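Long-range contacts in takeout-like protein 1 (Epiphyas postvittana, PDB 3E8T), which binds ubiquinone-8 in a long internal pocket and probably serves as a carrier of hydrophobic ligands in insects: residues Val70-Lys75 with Asp86-Ala91; Lys79-Glu84 with Ser128-Lys133; Val141-Tyr146 with His207-Val212. One frame throughout, in Å; residues are numbered along the deposited sequence.

Contact 1 (Val70-Lys75 with Asp86-Ala91). With UQ8 (Ubiquinone-8), chain B.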
loop_
_atom_site.group_PDB
_atom_site.type_symbol
_atom_site.label_atom_id
_atom_site.label_comp_id
_atom_site.label_asym_id
_atom_site.label_seq_id
_atom_site.Cartn_x
_atom_site.Cartn_y
_atom_site.Cartn_z
ATOM N N VAL A 70 -7.938 8.900 -2.017
ATOM C CA VAL A 70 -8.196 10.308 -1.707
ATOM C C VAL A 70 -7.035 10.788 -0.864
ATOM O O VAL A 70 -6.744 10.224 0.196
ATOM C CB VAL A 70 -9.506 10.484 -0.993
ATOM C CG1 VAL A 70 -9.718 11.930 -0.631
ATOM C CG2 VAL A 70 -10.646 9.994 -1.901
ATOM N N ILE A 71 -6.337 11.827 -1.330
ATOM C CA ILE A 71 -5.243 12.420 -0.614
ATOM C C ILE A 71 -5.801 13.422 0.376
ATOM O O ILE A 71 -6.406 14.416 -0.011
ATOM C CB ILE A 71 -4.216 13.113 -1.526
ATOM C CG1 ILE A 71 -3.774 12.216 -2.670
ATOM C CG2 ILE A 71 -3.029 13.604 -0.718
ATOM C CD1 ILE A 71 -3.089 10.951 -2.247
ATOM N N ASP A 72 -5.582 13.195 1.659
ATOM C CA ASP A 72 -6.086 14.054 2.705
ATOM C C ASP A 72 -5.173 15.220 2.971
ATOM O O ASP A 72 -5.660 16.340 3.203
ATOM C CB ASP A 72 -6.377 13.248 3.974
ATOM C CG ASP A 72 -7.414 12.185 3.742
ATOM O OD1 ASP A 72 -8.554 12.543 3.340
ATOM O OD2 ASP A 72 -7.113 10.972 3.912
ATOM N N ASN A 73 -3.870 14.990 2.943
ATOM C CA ASN A 73 -2.898 16.014 3.196
ATOM C C ASN A 73 -1.514 15.625 2.726
ATOM O O ASN A 73 -1.143 14.481 2.852
ATOM C CB ASN A 73 -2.814 16.349 4.694
ATOM C CG ASN A 73 -2.144 17.713 4.940
ATOM O OD1 ASN A 73 -2.619 18.729 4.441
ATOM N ND2 ASN A 73 -1.032 17.719 5.650
ATOM N N VAL A 74 -0.763 16.611 2.243
ATOM C CA VAL A 74 0.648 16.499 1.939
ATOM C C VAL A 74 1.357 17.645 2.640
ATOM O O VAL A 74 0.967 18.810 2.431
ATOM C CB VAL A 74 0.969 16.535 0.449
ATOM C CG1 VAL A 74 2.469 16.480 0.247
ATOM C CG2 VAL A 74 0.223 15.402 -0.311
ATOM N N LYS A 75 2.313 17.333 3.518
ATOM C CA LYS A 75 3.118 18.347 4.217
ATOM C C LYS A 75 4.566 18.048 3.927
ATOM O O LYS A 75 5.126 17.005 4.325
ATOM C CB LYS A 75 2.911 18.304 5.714
ATOM C CG LYS A 75 3.748 19.344 6.508
ATOM C CD LYS A 75 3.422 19.336 8.017
ATOM C CE LYS A 75 4.449 20.111 8.884
ATOM N NZ LYS A 75 5.735 20.462 8.190
ATOM N N ASP A 86 -0.948 11.796 4.046
ATOM C CA ASP A 86 -2.083 11.114 4.647
ATOM C C ASP A 86 -3.102 10.887 3.549
ATOM O O ASP A 86 -3.444 11.812 2.816
ATOM C CB ASP A 86 -2.702 11.990 5.735
ATOM C CG ASP A 86 -1.838 12.102 6.926
ATOM O OD1 ASP A 86 -1.699 11.076 7.601
ATOM O OD2 ASP A 86 -1.289 13.182 7.203
ATOM N N PHE A 87 -3.568 9.655 3.385
ATOM C CA PHE A 87 -4.578 9.358 2.381
ATOM C C PHE A 87 -5.448 8.195 2.816
ATOM O O PHE A 87 -5.127 7.509 3.787
ATOM C CB PHE A 87 -3.932 9.079 0.996
ATOM C CG PHE A 87 -2.990 7.906 0.938
ATOM C CD1 PHE A 87 -3.412 6.709 0.401
ATOM C CD2 PHE A 87 -1.670 8.033 1.377
ATOM C CE1 PHE A 87 -2.552 5.627 0.276
ATOM C CE2 PHE A 87 -0.802 6.940 1.273
ATOM C CZ PHE A 87 -1.287 5.748 0.733
ATOM N N HIS A 88 -6.519 7.963 2.087
ATOM C CA HIS A 88 -7.379 6.838 2.372
ATOM C C HIS A 88 -8.007 6.293 1.120
ATOM O O HIS A 88 -8.019 6.949 0.075
ATOM C CB HIS A 88 -8.444 7.215 3.418
ATOM C CG HIS A 88 -9.445 8.215 2.929
ATOM N ND1 HIS A 88 -9.256 9.582 2.998
ATOM C CD2 HIS A 88 -10.647 8.036 2.333
ATOM C CE1 HIS A 88 -10.314 10.201 2.483
ATOM N NE2 HIS A 88 -11.171 9.288 2.069
ATOM N N LEU A 89 -8.481 5.040 1.211
ATOM C CA LEU A 89 -9.083 4.374 0.064
ATOM C C LEU A 89 -9.828 3.126 0.492
ATOM O O LEU A 89 -9.688 2.685 1.637
ATOM C CB LEU A 89 -7.993 3.978 -0.946
ATOM C CG LEU A 89 -7.019 2.860 -0.506
ATOM C CD1 LEU A 89 -6.357 2.306 -1.756
ATOM C CD2 LEU A 89 -5.985 3.342 0.468
ATOM N N ASP A 90 -10.671 2.636 -0.395
ATOM C CA ASP A 90 -11.124 1.266 -0.370
ATOM C C ASP A 90 -10.207 0.444 -1.220
ATOM O O ASP A 90 -9.779 0.900 -2.269
ATOM C CB ASP A 90 -12.565 1.124 -0.890
ATOM C CG ASP A 90 -13.593 1.896 -0.069
ATOM O OD1 ASP A 90 -13.313 2.275 1.076
ATOM O OD2 ASP A 90 -14.711 2.098 -0.629
ATOM N N ALA A 91 -9.875 -0.768 -0.780
ATOM C CA ALA A 91 -8.953 -1.590 -1.544
ATOM C C ALA A 91 -9.343 -3.032 -1.463
ATOM O O ALA A 91 -10.098 -3.440 -0.583
ATOM C CB ALA A 91 -7.584 -1.433 -0.963
HETATM C C45 UQ8 B . -5.739 -16.129 5.920
HETATM C C44 UQ8 B . -5.942 -15.460 7.282
HETATM C C46 UQ8 B . -6.842 -16.327 8.121
HETATM C C43 UQ8 B . -6.509 -14.056 7.177
HETATM C C42 UQ8 B . -5.787 -13.238 6.096
HETATM C C41 UQ8 B . -4.375 -12.917 6.565
HETATM C C39 UQ8 B . -4.038 -11.473 6.259
HETATM C C40 UQ8 B . -2.820 -11.100 5.416
HETATM C C38 UQ8 B . -4.796 -10.473 6.806
HETATM C C37 UQ8 B . -4.587 -9.119 6.591
HETATM C C36 UQ8 B . -5.839 -8.424 7.127
HETATM C C34 UQ8 B . -5.876 -6.939 6.817
HETATM C C35 UQ8 B . -7.076 -6.304 7.102
HETATM C C33 UQ8 B . -4.796 -6.300 6.212
HETATM C C32 UQ8 B . -4.652 -4.953 5.896
HETATM C C31 UQ8 B . -3.653 -4.843 4.713
HETATM C C29 UQ8 B . -3.276 -3.409 4.371
HETATM C C30 UQ8 B . -2.941 -2.391 5.507
HETATM C C28 UQ8 B . -3.234 -3.004 3.041
HETATM C C27 UQ8 B . -2.910 -1.727 2.600
HETATM C C26 UQ8 B . -2.241 -1.757 1.217
HETATM C C24 UQ8 B . -2.113 -0.341 0.645
HETATM C C25 UQ8 B . -3.363 0.444 0.210
HETATM C C23 UQ8 B . -0.865 0.232 0.529
HETATM C C22 UQ8 B . -0.560 1.499 0.025
HETATM C C21 UQ8 B . 0.921 1.823 0.218
HETATM C C19 UQ8 B . 1.297 3.294 0.031
HETATM C C20 UQ8 B . 2.750 3.579 0.408
HETATM C C18 UQ8 B . 0.923 3.846 -1.352
HETATM C C17 UQ8 B . 1.408 5.292 -1.528
HETATM C C16 UQ8 B . 0.672 6.038 -2.654
HETATM C C14 UQ8 B . 1.458 7.296 -3.006
HETATM C C15 UQ8 B . 2.111 8.110 -1.874
HETATM C C13 UQ8 B . 1.620 7.703 -4.329
HETATM C C12 UQ8 B . 2.349 8.835 -4.687
HETATM C C11 UQ8 B . 1.878 9.481 -6.006
HETATM C C9 UQ8 B . 2.237 10.978 -6.060
HETATM C C10 UQ8 B . 3.327 11.357 -5.044
HETATM C C8 UQ8 B . 2.659 11.331 -7.483
HETATM C C7 UQ8 B . 4.155 11.640 -7.604
HETATM C C6 UQ8 B . 4.513 13.095 -7.219
HETATM C C1 UQ8 B . 5.632 13.335 -6.412
HETATM C C1M UQ8 B . 6.382 12.242 -5.979
HETATM C C2 UQ8 B . 6.002 14.631 -6.031
HETATM O O2 UQ8 B . 6.991 14.841 -5.323
HETATM C C3 UQ8 B . 5.256 15.717 -6.461
HETATM O O3 UQ8 B . 5.619 16.978 -6.090
HETATM C C3M UQ8 B . 6.602 17.489 -6.988
HETATM C C4 UQ8 B . 4.135 15.513 -7.257
HETATM O O4 UQ8 B . 3.413 16.596 -7.671
HETATM C C4M UQ8 B . 3.028 17.407 -6.551
HETATM C C5 UQ8 B . 3.766 14.213 -7.631
HETATM O O5 UQ8 B . 2.772 14.063 -8.348
HETATM O O HOH W 1 0.248 15.130 6.007
#

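Contact 2 (Lys79-Glu84 with Ser128-Lys133)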
loop_
_atom_site.group_PDB
_atom_site.type_symbol
_atom_site.label_atom_id
_atom_site.label_comp_id
_atom_site.label_asym_id
_atom_site.label_seq_id
_atom_site.Cartn_x
_atom_site.Cartn_y
_atom_site.Cartn_z
ATOM N N LYS A 79 12.795 21.827 6.252
ATOM C CA LYS A 79 13.800 21.862 7.325
ATOM C C LYS A 79 14.275 20.463 7.738
ATOM O O LYS A 79 15.483 20.188 7.829
ATOM C CB LYS A 79 13.236 22.624 8.538
ATOM C CG LYS A 79 14.175 22.697 9.741
ATOM C CD LYS A 79 13.573 23.469 10.921
ATOM C CE LYS A 79 14.604 23.663 12.032
ATOM N NZ LYS A 79 15.027 22.387 12.691
ATOM N N LYS A 80 13.305 19.579 7.965
ATOM C CA LYS A 80 13.555 18.206 8.335
ATOM C C LYS A 80 13.884 17.328 7.116
ATOM O O LYS A 80 14.421 16.234 7.283
ATOM C CB LYS A 80 12.337 17.631 9.047
ATOM C CG LYS A 80 12.186 18.165 10.482
ATOM C CD LYS A 80 10.987 17.576 11.193
ATOM C CE LYS A 80 11.229 16.133 11.651
ATOM N NZ LYS A 80 9.988 15.499 12.239
ATOM N N LYS A 81 13.574 17.831 5.928
ATOM C CA LYS A 81 13.646 17.102 4.663
ATOM C C LYS A 81 12.849 15.798 4.737
ATOM O O LYS A 81 13.328 14.706 4.443
ATOM C CB LYS A 81 15.082 16.866 4.213
ATOM C CG LYS A 81 15.868 18.160 4.007
ATOM C CD LYS A 81 17.305 17.800 3.677
ATOM C CE LYS A 81 18.340 18.818 4.141
ATOM N NZ LYS A 81 19.709 18.314 3.807
ATOM N N ASN A 82 11.613 15.940 5.169
ATOM C CA ASN A 82 10.656 14.835 5.221
ATOM C C ASN A 82 9.378 15.305 4.532
ATOM O O ASN A 82 9.082 16.493 4.487
ATOM C CB ASN A 82 10.317 14.414 6.675
ATOM C CG ASN A 82 11.479 13.750 7.451
ATOM O OD1 ASN A 82 12.401 13.187 6.894
ATOM N ND2 ASN A 82 11.370 13.793 8.785
ATOM N N ILE A 83 8.622 14.341 4.021
ATOM C CA ILE A 83 7.314 14.554 3.419
ATOM C C ILE A 83 6.323 13.645 4.147
ATOM O O ILE A 83 6.587 12.453 4.252
ATOM C CB ILE A 83 7.319 14.205 1.941
ATOM C CG1 ILE A 83 8.454 14.877 1.182
ATOM C CG2 ILE A 83 6.009 14.581 1.289
ATOM C CD1 ILE A 83 8.776 14.273 -0.181
ATOM N N GLU A 84 5.210 14.191 4.634
ATOM C CA GLU A 84 4.150 13.402 5.252
ATOM C C GLU A 84 2.940 13.432 4.360
ATOM O O GLU A 84 2.469 14.522 3.989
ATOM C CB GLU A 84 3.762 13.964 6.601
ATOM C CG GLU A 84 4.875 13.944 7.634
ATOM C CD GLU A 84 4.402 14.218 9.060
ATOM O OE1 GLU A 84 3.168 14.255 9.316
ATOM O OE2 GLU A 84 5.282 14.366 9.954
ATOM N N SER A 128 11.726 10.403 3.932
ATOM C CA SER A 128 12.871 11.290 3.989
ATOM C C SER A 128 13.522 11.398 2.634
ATOM O O SER A 128 13.540 10.431 1.870
ATOM C CB SER A 128 13.842 10.803 5.013
ATOM O OG SER A 128 14.197 9.498 4.737
ATOM N N TYR A 129 14.031 12.584 2.316
ATOM C CA TYR A 129 14.615 12.809 0.993
ATOM C C TYR A 129 15.817 13.724 1.130
ATOM O O TYR A 129 16.025 14.391 2.146
ATOM C CB TYR A 129 13.585 13.448 0.027
ATOM C CG TYR A 129 13.292 14.856 0.336
ATOM C CD1 TYR A 129 14.084 15.862 -0.209
ATOM C CD2 TYR A 129 12.266 15.234 1.220
ATOM C CE1 TYR A 129 13.848 17.174 0.082
ATOM C CE2 TYR A 129 12.037 16.576 1.520
ATOM C CZ TYR A 129 12.861 17.547 0.948
ATOM O OH TYR A 129 12.647 18.858 1.245
ATOM N N GLU A 130 16.564 13.785 0.044
ATOM C CA GLU A 130 17.617 14.764 -0.113
ATOM C C GLU A 130 17.465 15.376 -1.493
ATOM O O GLU A 130 17.136 14.663 -2.440
ATOM C CB GLU A 130 18.962 14.057 -0.021
ATOM C CG GLU A 130 19.363 13.641 1.397
ATOM C CD GLU A 130 19.740 14.819 2.266
ATOM O OE1 GLU A 130 20.616 15.602 1.840
ATOM O OE2 GLU A 130 19.149 14.964 3.360
ATOM N N MET A 131 17.709 16.675 -1.595
ATOM C CA MET A 131 17.795 17.347 -2.876
ATOM C C MET A 131 19.228 17.185 -3.330
ATOM O O MET A 131 20.165 17.574 -2.609
ATOM C CB MET A 131 17.477 18.838 -2.745
ATOM C CG MET A 131 16.066 19.229 -2.393
ATOM S SD MET A 131 14.894 18.656 -3.572
ATOM C CE MET A 131 15.770 18.862 -5.087
ATOM N N GLU A 132 19.395 16.571 -4.492
ATOM C CA GLU A 132 20.730 16.250 -5.002
ATOM C C GLU A 132 20.895 16.714 -6.420
ATOM O O GLU A 132 20.002 16.528 -7.244
ATOM C CB GLU A 132 20.961 14.727 -4.972
ATOM C CG GLU A 132 20.852 14.128 -3.569
ATOM C CD GLU A 132 21.084 12.621 -3.492
ATOM O OE1 GLU A 132 21.195 11.916 -4.533
ATOM O OE2 GLU A 132 21.120 12.105 -2.359
ATOM N N LYS A 133 22.085 17.215 -6.730
ATOM C CA LYS A 133 22.417 17.586 -8.099
ATOM C C LYS A 133 23.100 16.418 -8.768
ATOM O O LYS A 133 24.031 15.855 -8.187
ATOM C CB LYS A 133 23.352 18.783 -8.044
ATOM C CG LYS A 133 23.474 19.552 -9.306
ATOM C CD LYS A 133 24.295 20.794 -9.094
ATOM C CE LYS A 133 23.612 21.848 -8.256
ATOM N NZ LYS A 133 22.360 22.433 -8.787
#

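Contact 3 (Val141-Tyr146 with His207-Val212). With UQ8 (Ubiquinone-8), chain B.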
loop_
_atom_site.group_PDB
_atom_site.type_symbol
_atom_site.label_atom_id
_atom_site.label_comp_id
_atom_site.label_asym_id
_atom_site.label_seq_id
_atom_site.Cartn_x
_atom_site.Cartn_y
_atom_site.Cartn_z
ATOM N N VAL A 141 14.671 15.486 -6.432
ATOM C CA VAL A 141 14.340 14.959 -5.108
ATOM C C VAL A 141 14.655 13.476 -5.086
ATOM O O VAL A 141 14.109 12.712 -5.873
ATOM C CB VAL A 141 12.874 15.165 -4.808
ATOM C CG1 VAL A 141 12.423 14.396 -3.540
ATOM C CG2 VAL A 141 12.609 16.615 -4.649
ATOM N N ILE A 142 15.518 13.079 -4.148
ATOM C CA ILE A 142 15.953 11.717 -4.010
ATOM C C ILE A 142 15.389 11.138 -2.704
ATOM O O ILE A 142 15.805 11.501 -1.650
ATOM C CB ILE A 142 17.486 11.580 -4.096
ATOM C CG1 ILE A 142 18.014 12.217 -5.381
ATOM C CG2 ILE A 142 17.900 10.090 -3.988
ATOM C CD1 ILE A 142 17.481 11.569 -6.663
ATOM N N PHE A 143 14.423 10.264 -2.846
ATOM C CA PHE A 143 13.852 9.589 -1.693
ATOM C C PHE A 143 14.841 8.635 -1.056
ATOM O O PHE A 143 15.556 7.920 -1.755
ATOM C CB PHE A 143 12.633 8.779 -2.111
ATOM C CG PHE A 143 11.371 9.562 -2.277
ATOM C CD1 PHE A 143 11.329 10.926 -2.210
ATOM C CD2 PHE A 143 10.159 8.851 -2.436
ATOM C CE1 PHE A 143 10.112 11.618 -2.319
ATOM C CE2 PHE A 143 8.964 9.521 -2.545
ATOM C CZ PHE A 143 8.936 10.889 -2.502
ATOM N N LYS A 144 14.861 8.581 0.279
ATOM C CA LYS A 144 15.834 7.804 1.019
ATOM C C LYS A 144 15.153 6.683 1.805
ATOM O O LYS A 144 15.458 5.475 1.582
ATOM C CB LYS A 144 16.633 8.707 1.951
ATOM C CG LYS A 144 17.454 9.756 1.220
ATOM C CD LYS A 144 18.487 9.183 0.263
ATOM C CE LYS A 144 19.296 10.288 -0.403
ATOM N NZ LYS A 144 20.406 9.712 -1.279
ATOM N N LYS A 145 14.305 7.012 2.742
ATOM C CA LYS A 145 13.660 6.009 3.596
ATOM C C LYS A 145 12.202 6.386 3.732
ATOM O O LYS A 145 11.811 7.527 3.435
ATOM C CB LYS A 145 14.316 5.985 5.005
ATOM C CG LYS A 145 15.728 5.567 4.977
ATOM C CD LYS A 145 16.429 5.437 6.332
ATOM C CE LYS A 145 15.795 4.441 7.269
ATOM N NZ LYS A 145 16.618 4.376 8.546
ATOM N N TYR A 146 11.400 5.446 4.183
ATOM C CA TYR A 146 10.029 5.711 4.481
ATOM C C TYR A 146 9.559 4.907 5.657
ATOM O O TYR A 146 10.144 3.849 6.032
ATOM C CB TYR A 146 9.128 5.419 3.255
ATOM C CG TYR A 146 9.037 3.955 2.944
ATOM C CD1 TYR A 146 8.002 3.173 3.434
ATOM C CD2 TYR A 146 10.038 3.334 2.186
ATOM C CE1 TYR A 146 7.957 1.819 3.177
ATOM C CE2 TYR A 146 9.983 1.978 1.915
ATOM C CZ TYR A 146 8.940 1.243 2.412
ATOM O OH TYR A 146 8.919 -0.110 2.122
ATOM N N HIS A 207 12.246 6.049 -8.099
ATOM C CA HIS A 207 12.790 5.991 -9.446
ATOM C C HIS A 207 12.288 7.135 -10.304
ATOM O O HIS A 207 13.074 7.787 -11.047
ATOM C CB HIS A 207 12.354 4.647 -10.052
ATOM C CG HIS A 207 12.711 4.486 -11.485
ATOM N ND1 HIS A 207 14.010 4.351 -11.926
ATOM C CD2 HIS A 207 11.925 4.467 -12.580
ATOM C CE1 HIS A 207 13.995 4.225 -13.245
ATOM N NE2 HIS A 207 12.747 4.319 -13.667
ATOM N N PHE A 208 10.991 7.382 -10.241
ATOM C CA PHE A 208 10.383 8.447 -11.060
ATOM C C PHE A 208 10.966 9.789 -10.691
ATOM O O PHE A 208 11.417 10.576 -11.552
ATOM C CB PHE A 208 8.853 8.439 -10.837
ATOM C CG PHE A 208 8.113 9.631 -11.441
ATOM C CD1 PHE A 208 7.807 9.617 -12.757
ATOM C CD2 PHE A 208 7.739 10.748 -10.676
ATOM C CE1 PHE A 208 7.132 10.686 -13.344
ATOM C CE2 PHE A 208 7.089 11.800 -11.239
ATOM C CZ PHE A 208 6.785 11.762 -12.589
ATOM N N LEU A 209 11.000 10.100 -9.401
ATOM C CA LEU A 209 11.544 11.392 -8.980
ATOM C C LEU A 209 13.031 11.551 -9.230
ATOM O O LEU A 209 13.531 12.654 -9.438
ATOM C CB LEU A 209 11.205 11.694 -7.524
ATOM C CG LEU A 209 9.750 11.940 -7.237
ATOM C CD1 LEU A 209 9.551 12.014 -5.734
ATOM C CD2 LEU A 209 9.243 13.230 -7.904
ATOM N N ALA A 210 13.758 10.459 -9.266
ATOM C CA ALA A 210 15.203 10.538 -9.576
ATOM C C ALA A 210 15.481 10.867 -11.041
ATOM O O ALA A 210 16.595 11.240 -11.367
ATOM C CB ALA A 210 15.925 9.234 -9.161
ATOM N N LYS A 211 14.487 10.742 -11.898
ATOM C CA LYS A 211 14.672 10.995 -13.322
ATOM C C LYS A 211 13.909 12.193 -13.847
ATOM O O LYS A 211 14.152 12.580 -14.998
ATOM C CB LYS A 211 14.320 9.752 -14.139
ATOM C CG LYS A 211 12.843 9.475 -14.337
ATOM C CD LYS A 211 12.498 8.028 -14.742
ATOM C CE LYS A 211 13.161 7.626 -16.045
ATOM N NZ LYS A 211 12.745 8.476 -17.246
ATOM N N VAL A 212 13.077 12.841 -13.030
ATOM C CA VAL A 212 12.318 14.021 -13.423
ATOM C C VAL A 212 12.868 15.206 -12.629
ATOM O O VAL A 212 12.831 15.204 -11.418
ATOM C CB VAL A 212 10.816 13.857 -13.205
ATOM C CG1 VAL A 212 10.112 15.113 -13.655
ATOM C CG2 VAL A 212 10.298 12.651 -14.026
HETATM C C45 UQ8 B . -5.739 -16.129 5.920
HETATM C C44 UQ8 B . -5.942 -15.460 7.282
HETATM C C46 UQ8 B . -6.842 -16.327 8.121
HETATM C C43 UQ8 B . -6.509 -14.056 7.177
HETATM C C42 UQ8 B . -5.787 -13.238 6.096
HETATM C C41 UQ8 B . -4.375 -12.917 6.565
HETATM C C39 UQ8 B . -4.038 -11.473 6.259
HETATM C C40 UQ8 B . -2.820 -11.100 5.416
HETATM C C38 UQ8 B . -4.796 -10.473 6.806
HETATM C C37 UQ8 B . -4.587 -9.119 6.591
HETATM C C36 UQ8 B . -5.839 -8.424 7.127
HETATM C C34 UQ8 B . -5.876 -6.939 6.817
HETATM C C35 UQ8 B . -7.076 -6.304 7.102
HETATM C C33 UQ8 B . -4.796 -6.300 6.212
HETATM C C32 UQ8 B . -4.652 -4.953 5.896
HETATM C C31 UQ8 B . -3.653 -4.843 4.713
HETATM C C29 UQ8 B . -3.276 -3.409 4.371
HETATM C C30 UQ8 B . -2.941 -2.391 5.507
HETATM C C28 UQ8 B . -3.234 -3.004 3.041
HETATM C C27 UQ8 B . -2.910 -1.727 2.600
HETATM C C26 UQ8 B . -2.241 -1.757 1.217
HETATM C C24 UQ8 B . -2.113 -0.341 0.645
HETATM C C25 UQ8 B . -3.363 0.444 0.210
HETATM C C23 UQ8 B . -0.865 0.232 0.529
HETATM C C22 UQ8 B . -0.560 1.499 0.025
HETATM C C21 UQ8 B . 0.921 1.823 0.218
HETATM C C19 UQ8 B . 1.297 3.294 0.031
HETATM C C20 UQ8 B . 2.750 3.579 0.408
HETATM C C18 UQ8 B . 0.923 3.846 -1.352
HETATM C C17 UQ8 B . 1.408 5.292 -1.528
HETATM C C16 UQ8 B . 0.672 6.038 -2.654
HETATM C C14 UQ8 B . 1.458 7.296 -3.006
HETATM C C15 UQ8 B . 2.111 8.110 -1.874
HETATM C C13 UQ8 B . 1.620 7.703 -4.329
HETATM C C12 UQ8 B . 2.349 8.835 -4.687
HETATM C C11 UQ8 B . 1.878 9.481 -6.006
HETATM C C9 UQ8 B . 2.237 10.978 -6.060
HETATM C C10 UQ8 B . 3.327 11.357 -5.044
HETATM C C8 UQ8 B . 2.659 11.331 -7.483
HETATM C C7 UQ8 B . 4.155 11.640 -7.604
HETATM C C6 UQ8 B . 4.513 13.095 -7.219
HETATM C C1 UQ8 B . 5.632 13.335 -6.412
HETATM C C1M UQ8 B . 6.382 12.242 -5.979
HETATM C C2 UQ8 B . 6.002 14.631 -6.031
HETATM O O2 UQ8 B . 6.991 14.841 -5.323
HETATM C C3 UQ8 B . 5.256 15.717 -6.461
HETATM O O3 UQ8 B . 5.619 16.978 -6.090
HETATM C C3M UQ8 B . 6.602 17.489 -6.988
HETATM C C4 UQ8 B . 4.135 15.513 -7.257
HETATM O O4 UQ8 B . 3.413 16.596 -7.671
HETATM C C4M UQ8 B . 3.028 17.407 -6.551
HETATM C C5 UQ8 B . 3.766 14.213 -7.631
HETATM O O5 UQ8 B . 2.772 14.063 -8.348
HETATM O O HOH W 2 12.893 15.184 -8.661
#

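Contact 1 (Val70-Lys75 with Asp86-Ala91)
Ile71 and Phe87 form a non-hydrogen-bonded pair in the antiparallel hairpin of strands 54-77 and 82-100, on its tightly packed, ligand-side face. CD1 of Ile71 bends over to 3.8 Å from CB of Phe87. The ring of Phe87 leads away from the partner strand: chi1 of 61° sets CG between the backbone N and the carbonyl carbon, and CZ lies 3.5 Å from C17 of the ubiquinone-8 tail. Leu89 lays its methyls against C25 farther along the same tail.

The other face, with Val70, Asn73, Asp86 and His88, is polar and more open to solvent. A classic beta bulge sets Asp72 and Asn73 opposite Asp86, whose O accepts from Asp72 N at 2.8 Å and from Asn73 N at 3.2 Å, both from the same face of its plane. Asp72 then reaches across to His88: ND1 donates to the syn lone pair of OD2 at 2.7 Å (N-H...O 173°), with carboxylate and imidazole planes only 9° apart. CB of Val70 covers one face of that ring, 3.9 Å from its centroid, and His122 stacks on the imidazole. Looser still, a water bridges Asn73 ND2 and Asp86 OD2, while Asp86 OD1 is hydrogen-bonded to His124 ND1. The straight, nearly coplanar His88-Asp72 bond should fix the imidazole's rotation, and the carboxylate probably makes a protonated ring easier to hold.

Contact 2 (Lys79-Glu84 with Ser128-Lys133)
Ser128 pairs with Asn82 as a non-hydrogen-bonded antiparallel pair, their CA atoms 4.4 Å apart, where strands 82-100 and 113-133 begin to splay; the short segments run at 134° to each other. CA of Ser128 points a hydrogen at Lys81 O from 3.5 Å, while its OG is bonded to Lys145 N on the next strand.

Tyr129 follows and shares the bulk of the contact with Lys81. Its N donates to Lys81 O at 3.1 Å. With CG lodged between the backbone N and the carbonyl carbon (chi1 72°), the ring folds back beside the turn. CB of Lys81 sits over one face in a CH-pi contact, 4.2 Å from the centroid and offset toward the rim. Ile83 crosses the tyrosine at about a right angle and brings CG1 to 3.8 Å from CD2. The ring of Trp76 meets it too, the planes inclined. Cutting Tyr129 back to alanine is likely to strip Lys81 CB and Ile83 CG1 of their aromatic partner and open a gap beside the turn.

Glu130 comes next, its chain bent at chi2 so that the carboxylate returns toward Lys81 NZ. The salt bridge is weak, with OE2 3.4 Å from NZ, and doubtful, since Glu130 adopts two conformers.

Lys81 itself, in the left-handed helical region, belongs with Asn82 to a G1 beta bulge facing Asp77, which closes the hairpin. A single main-chain bond and an aromatic ring thus join the turn to strand 113-133, whereas the surface ion pair is likely to add little.

Contact 3 (Val141-Tyr146 with His207-Val212)
Helix-on-sheet packing at the quinone end of the ubiquinone pocket joins Phe143 to Leu209, the latter on the last turns of helix 182-211. The helix runs nearly antiparallel to strand 141-146, at 152° between their directions and 7.0 Å between axes. The CB of Leu209 is directed toward the strand. Its CD1 stands over one face of the Phe143 ring, 3.9 Å from the centroid, and is 3.5 Å from CZ. Carried outward by the extended chi2 of 172°, the same methyl comes to within 3.2 Å of C1M, the methyl on the quinone ring, an unusually short approach; this methyl thus touches both the Phe143 ring and the ligand. The CB of Leu209 lies 3.5 Å from Val141 O. Away from the ligand, CD1 of Ile142 turns back to 3.8 Å from CB of Ala210. The polar link is indirect: a water accepts from Val141 N at 2.9 Å and donates to Leu209 O at 2.7 Å, bridging the two backbones. Around this seam Val127 of strand 113-133 and Ile205 of the helix also touch Phe143, while Ile214 and Ile217 of helix 214-217 pack on Val141 and Leu209.

In the fold
All three contacts involve one antiparallel sheet curled along the ligand; contact 3 packs a helix on it. Contacts 1 and 2 share strand 82-100 and, with centres about 20 Å apart, join where Lys75 O probably accepts from Glu84 N at 2.8 Å. Contacts 2 and 3, about 10 Å between centres, meet along neighbouring strands 113-133 and 139-153, where Glu132 OE2 and Lys144 NZ form a 2.7 Å salt bridge. Contacts 1 and 3 do not touch; their nearest atoms are about 9 Å apart, and ubiquinone-8 reaches both. Contact 1 lines part of the isoprenoid tail, contact 3 the quinone ring, and contact 2 brings the Ile83 side chain to about 5 Å from the ligand.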